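Local atomic coordinates of 30kLP (Treponema pallidum, PDB entry 3K8G), a protein that might take part in ligand transport at the outer membrane and alters membrane permeability at acidic pH. Residues K49-Y58 with L70-F80. Numbering follows the deposited sequence.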
loop_
_atom_site.group_PDB
_atom_site.type_symbol
_atom_site.label_atom_id
_atom_site.label_comp_id
_atom_site.label_asym_id
_atom_site.label_seq_id
_atom_site.Cartn_x
_atom_site.Cartn_y
_atom_site.Cartn_z
ATOM N N LYS A 49 7.358 1.668 -15.716
ATOM C CA LYS A 49 7.474 0.524 -16.615
ATOM C C LYS A 49 7.173 -0.795 -15.903
ATOM O O LYS A 49 6.483 -1.667 -16.459
ATOM C CB LYS A 49 8.849 0.498 -17.302
ATOM C CG LYS A 49 8.961 1.542 -18.438
ATOM C CD LYS A 49 10.385 1.602 -19.014
ATOM C CE LYS A 49 10.490 2.581 -20.185
ATOM N NZ LYS A 49 10.198 3.969 -19.742
ATOM N N ILE A 50 7.682 -0.941 -14.679
ATOM C CA ILE A 50 7.417 -2.149 -13.877
ATOM C C ILE A 50 5.921 -2.280 -13.579
ATOM O O ILE A 50 5.334 -3.380 -13.739
ATOM C CB ILE A 50 8.286 -2.195 -12.584
ATOM C CG1 ILE A 50 9.779 -2.333 -12.957
ATOM C CG2 ILE A 50 7.863 -3.372 -11.655
ATOM C CD1 ILE A 50 10.735 -2.142 -11.808
ATOM N N VAL A 51 5.310 -1.166 -13.174
ATOM C CA VAL A 51 3.870 -1.151 -12.843
ATOM C C VAL A 51 3.030 -1.572 -14.034
ATOM O O VAL A 51 2.085 -2.337 -13.867
ATOM C CB VAL A 51 3.381 0.202 -12.251
ATOM C CG1 VAL A 51 1.925 0.113 -11.811
ATOM C CG2 VAL A 51 4.163 0.528 -11.046
ATOM N N ASP A 52 3.399 -1.108 -15.240
ATOM C CA ASP A 52 2.679 -1.479 -16.471
ATOM C C ASP A 52 2.708 -2.976 -16.789
ATOM O O ASP A 52 1.879 -3.464 -17.558
ATOM C CB ASP A 52 3.160 -0.637 -17.670
ATOM C CG ASP A 52 2.860 0.860 -17.489
ATOM O OD1 ASP A 52 3.473 1.694 -18.182
ATOM O OD2 ASP A 52 2.013 1.213 -16.641
ATOM N N ARG A 53 3.628 -3.704 -16.161
ATOM C CA ARG A 53 3.707 -5.167 -16.288
ATOM C C ARG A 53 3.273 -5.945 -15.009
ATOM O O ARG A 53 3.519 -7.147 -14.900
ATOM C CB ARG A 53 5.139 -5.563 -16.664
ATOM C CG ARG A 53 5.587 -5.024 -18.051
ATOM C CD ARG A 53 6.789 -5.779 -18.576
ATOM N NE ARG A 53 6.405 -7.123 -19.002
ATOM C CZ ARG A 53 6.089 -7.472 -20.246
ATOM N NH1 ARG A 53 6.119 -6.581 -21.236
ATOM N NH2 ARG A 53 5.743 -8.726 -20.494
ATOM N N THR A 54 2.624 -5.256 -14.073
ATOM C CA THR A 54 2.276 -5.815 -12.752
ATOM C C THR A 54 0.765 -6.034 -12.644
ATOM O O THR A 54 0.000 -5.174 -13.072
ATOM C CB THR A 54 2.762 -4.855 -11.672
ATOM O OG1 THR A 54 4.172 -4.696 -11.815
ATOM C CG2 THR A 54 2.452 -5.362 -10.221
ATOM N N THR A 55 0.336 -7.181 -12.107
ATOM C CA THR A 55 -1.095 -7.404 -11.904
ATOM C C THR A 55 -1.545 -6.936 -10.508
ATOM O O THR A 55 -2.684 -6.463 -10.357
ATOM C CB THR A 55 -1.531 -8.879 -12.142
ATOM O OG1 THR A 55 -0.769 -9.734 -11.299
ATOM C CG2 THR A 55 -1.266 -9.307 -13.604
ATOM N N ALA A 56 -0.655 -7.052 -9.507
ATOM C CA ALA A 56 -1.015 -6.679 -8.133
ATOM C C ALA A 56 0.213 -6.242 -7.338
ATOM O O ALA A 56 1.305 -6.788 -7.518
ATOM C CB ALA A 56 -1.703 -7.856 -7.419
ATOM N N VAL A 57 0.022 -5.233 -6.489
ATOM C CA VAL A 57 1.091 -4.703 -5.650
ATOM C C VAL A 57 0.678 -4.875 -4.156
ATOM O O VAL A 57 -0.415 -4.472 -3.765
ATOM C CB VAL A 57 1.340 -3.195 -5.950
ATOM C CG1 VAL A 57 2.361 -2.583 -4.953
ATOM C CG2 VAL A 57 1.881 -2.981 -7.399
ATOM N N TYR A 58 1.577 -5.431 -3.350
ATOM C CA TYR A 58 1.393 -5.590 -1.900
ATOM C C TYR A 58 2.397 -4.658 -1.248
ATOM O O TYR A 58 3.558 -4.608 -1.674
ATOM C CB TYR A 58 1.716 -7.033 -1.503
ATOM C CG TYR A 58 0.879 -8.044 -2.217
ATOM C CD1 TYR A 58 -0.248 -8.591 -1.600
ATOM C CD2 TYR A 58 1.189 -8.447 -3.520
ATOM C CE1 TYR A 58 -1.042 -9.533 -2.252
ATOM C CE2 TYR A 58 0.384 -9.385 -4.192
ATOM C CZ TYR A 58 -0.729 -9.917 -3.544
ATOM O OH TYR A 58 -1.528 -10.850 -4.183
ATOM N N LEU A 70 7.597 -3.091 -1.066
ATOM C CA LEU A 70 6.545 -3.425 -2.016
ATOM C C LEU A 70 6.889 -4.725 -2.712
ATOM O O LEU A 70 8.027 -4.988 -3.069
ATOM C CB LEU A 70 6.394 -2.317 -3.087
ATOM C CG LEU A 70 6.181 -0.902 -2.532
ATOM C CD1 LEU A 70 6.559 0.165 -3.527
ATOM C CD2 LEU A 70 4.711 -0.789 -2.090
ATOM N N PHE A 71 5.868 -5.523 -2.938
ATOM C CA PHE A 71 6.014 -6.742 -3.665
ATOM C C PHE A 71 4.990 -6.767 -4.800
ATOM O O PHE A 71 3.804 -6.537 -4.570
ATOM C CB PHE A 71 5.812 -7.923 -2.708
ATOM C CG PHE A 71 5.982 -9.264 -3.359
ATOM C CD1 PHE A 71 7.170 -9.976 -3.215
ATOM C CD2 PHE A 71 4.936 -9.830 -4.089
ATOM C CE1 PHE A 71 7.325 -11.248 -3.796
ATOM C CE2 PHE A 71 5.089 -11.098 -4.700
ATOM C CZ PHE A 71 6.273 -11.798 -4.533
ATOM N N GLY A 72 5.472 -7.019 -6.015
ATOM C CA GLY A 72 4.588 -7.034 -7.210
ATOM C C GLY A 72 4.517 -8.408 -7.857
ATOM O O GLY A 72 5.528 -9.081 -7.945
ATOM N N SER A 73 3.311 -8.852 -8.253
ATOM C CA SER A 73 3.178 -10.064 -9.067
ATOM C C SER A 73 2.938 -9.560 -10.464
ATOM O O SER A 73 2.093 -8.679 -10.658
ATOM C CB SER A 73 1.965 -10.909 -8.654
ATOM O OG SER A 73 2.035 -11.197 -7.269
ATOM N N GLY A 74 3.680 -10.096 -11.430
ATOM C CA GLY A 74 3.511 -9.665 -12.811
ATOM C C GLY A 74 4.290 -10.545 -13.765
ATOM O O GLY A 74 4.555 -11.715 -13.485
ATOM N N SER A 75 4.667 -9.950 -14.884
ATOM C CA SER A 75 5.411 -10.656 -15.948
ATOM C C SER A 75 6.619 -9.788 -16.252
ATOM O O SER A 75 6.483 -8.688 -16.783
ATOM C CB SER A 75 4.525 -10.819 -17.184
ATOM O OG SER A 75 5.186 -11.589 -18.183
ATOM N N TYR A 76 7.787 -10.240 -15.824
ATOM C CA TYR A 76 8.995 -9.439 -15.933
ATOM C C TYR A 76 10.093 -10.211 -16.690
ATOM O O TYR A 76 11.130 -10.559 -16.109
ATOM C CB TYR A 76 9.484 -9.024 -14.554
ATOM C CG TYR A 76 8.406 -8.443 -13.631
ATOM C CD1 TYR A 76 7.817 -7.221 -13.912
ATOM C CD2 TYR A 76 7.992 -9.131 -12.487
ATOM C CE1 TYR A 76 6.850 -6.682 -13.084
ATOM C CE2 TYR A 76 7.031 -8.593 -11.646
ATOM C CZ TYR A 76 6.476 -7.375 -11.940
ATOM O OH TYR A 76 5.524 -6.821 -11.116
ATOM N N PRO A 77 9.860 -10.476 -17.993
ATOM C CA PRO A 77 10.829 -11.208 -18.829
ATOM C C PRO A 77 12.174 -10.499 -18.947
ATOM O O PRO A 77 12.261 -9.294 -18.767
ATOM C CB PRO A 77 10.156 -11.267 -20.211
ATOM C CG PRO A 77 8.756 -10.888 -20.026
ATOM C CD PRO A 77 8.687 -10.031 -18.770
ATOM N N TYR A 78 13.212 -11.257 -19.274
ATOM C CA TYR A 78 14.571 -10.721 -19.446
ATOM C C TYR A 78 14.638 -9.546 -20.427
ATOM O O TYR A 78 15.374 -8.592 -20.203
ATOM C CB TYR A 78 15.516 -11.834 -19.906
ATOM C CG TYR A 78 16.946 -11.377 -20.127
ATOM C CD1 TYR A 78 17.505 -11.350 -21.412
ATOM C CD2 TYR A 78 17.739 -10.970 -19.054
ATOM C CE1 TYR A 78 18.827 -10.938 -21.609
ATOM C CE2 TYR A 78 19.047 -10.557 -19.239
ATOM C CZ TYR A 78 19.586 -10.540 -20.513
ATOM O OH TYR A 78 20.885 -10.121 -20.672
ATOM N N ALA A 79 13.850 -9.621 -21.498
ATOM C CA ALA A 79 13.867 -8.614 -22.566
ATOM C C ALA A 79 13.343 -7.293 -22.028
ATOM O O ALA A 79 13.681 -6.218 -22.534
ATOM C CB ALA A 79 13.031 -9.081 -23.762
ATOM N N PHE A 80 12.505 -7.375 -20.999
ATOM C CA PHE A 80 12.022 -6.170 -20.333
ATOM C C PHE A 80 13.072 -5.656 -19.356
ATOM O O PHE A 80 13.498 -4.506 -19.453
ATOM C CB PHE A 80 10.690 -6.435 -19.619
ATOM C CG PHE A 80 10.308 -5.366 -18.632
ATOM C CD1 PHE A 80 9.965 -4.093 -19.062
ATOM C CD2 PHE A 80 10.296 -5.642 -17.260
ATOM C CE1 PHE A 80 9.623 -3.111 -18.161
ATOM C CE2 PHE A 80 9.953 -4.659 -16.350
ATOM C CZ PHE A 80 9.609 -3.397 -16.798
#
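Arg53 and Ser75 clasp each other at the end of an antiparallel beta hairpin (strands 54-62 and 67-74), where a classic bulge sets Thr55 and Ala56 against Ser73. Arg53 O accepts from Ser75 N, and Arg53 NE returns a 2.7 Å bond to Ser75 O that lies only 1° out of the guanidinium plane. The bend at chi3 (72°) turns NE toward this carbonyl; Arg53 CD itself lies over the centre of the Phe80 ring, 3.6 Å from its centroid, a CH-pi contact. Lys49 CB meets the edge of that ring.

At the bulge, Ser73 O takes Thr55 N at 2.7 Å but Ala56 N weakly at 3.4 Å; Ser73 N returns a bond to Ala56 O, and regular pairing continues through Tyr58-Phe71. Neighbouring strands 21-26 and 117-123 continue the beta half-barrel, and Phe71 packs on helix 11-15.

Helix 45-52, assigned as one of the amphipathic helices that move when the hydrophobic cavity opens, is tied in by a relay: Tyr76 OH donates to Thr54 OG1 at 2.6 Å, and Thr54 OG1 donates to Ile50 O. That carbonyl also accepts Arg53 N, the two donors approaching from opposite faces of its plane, while Ile50 CG2 rests 3.7 Å from Tyr76 CE1.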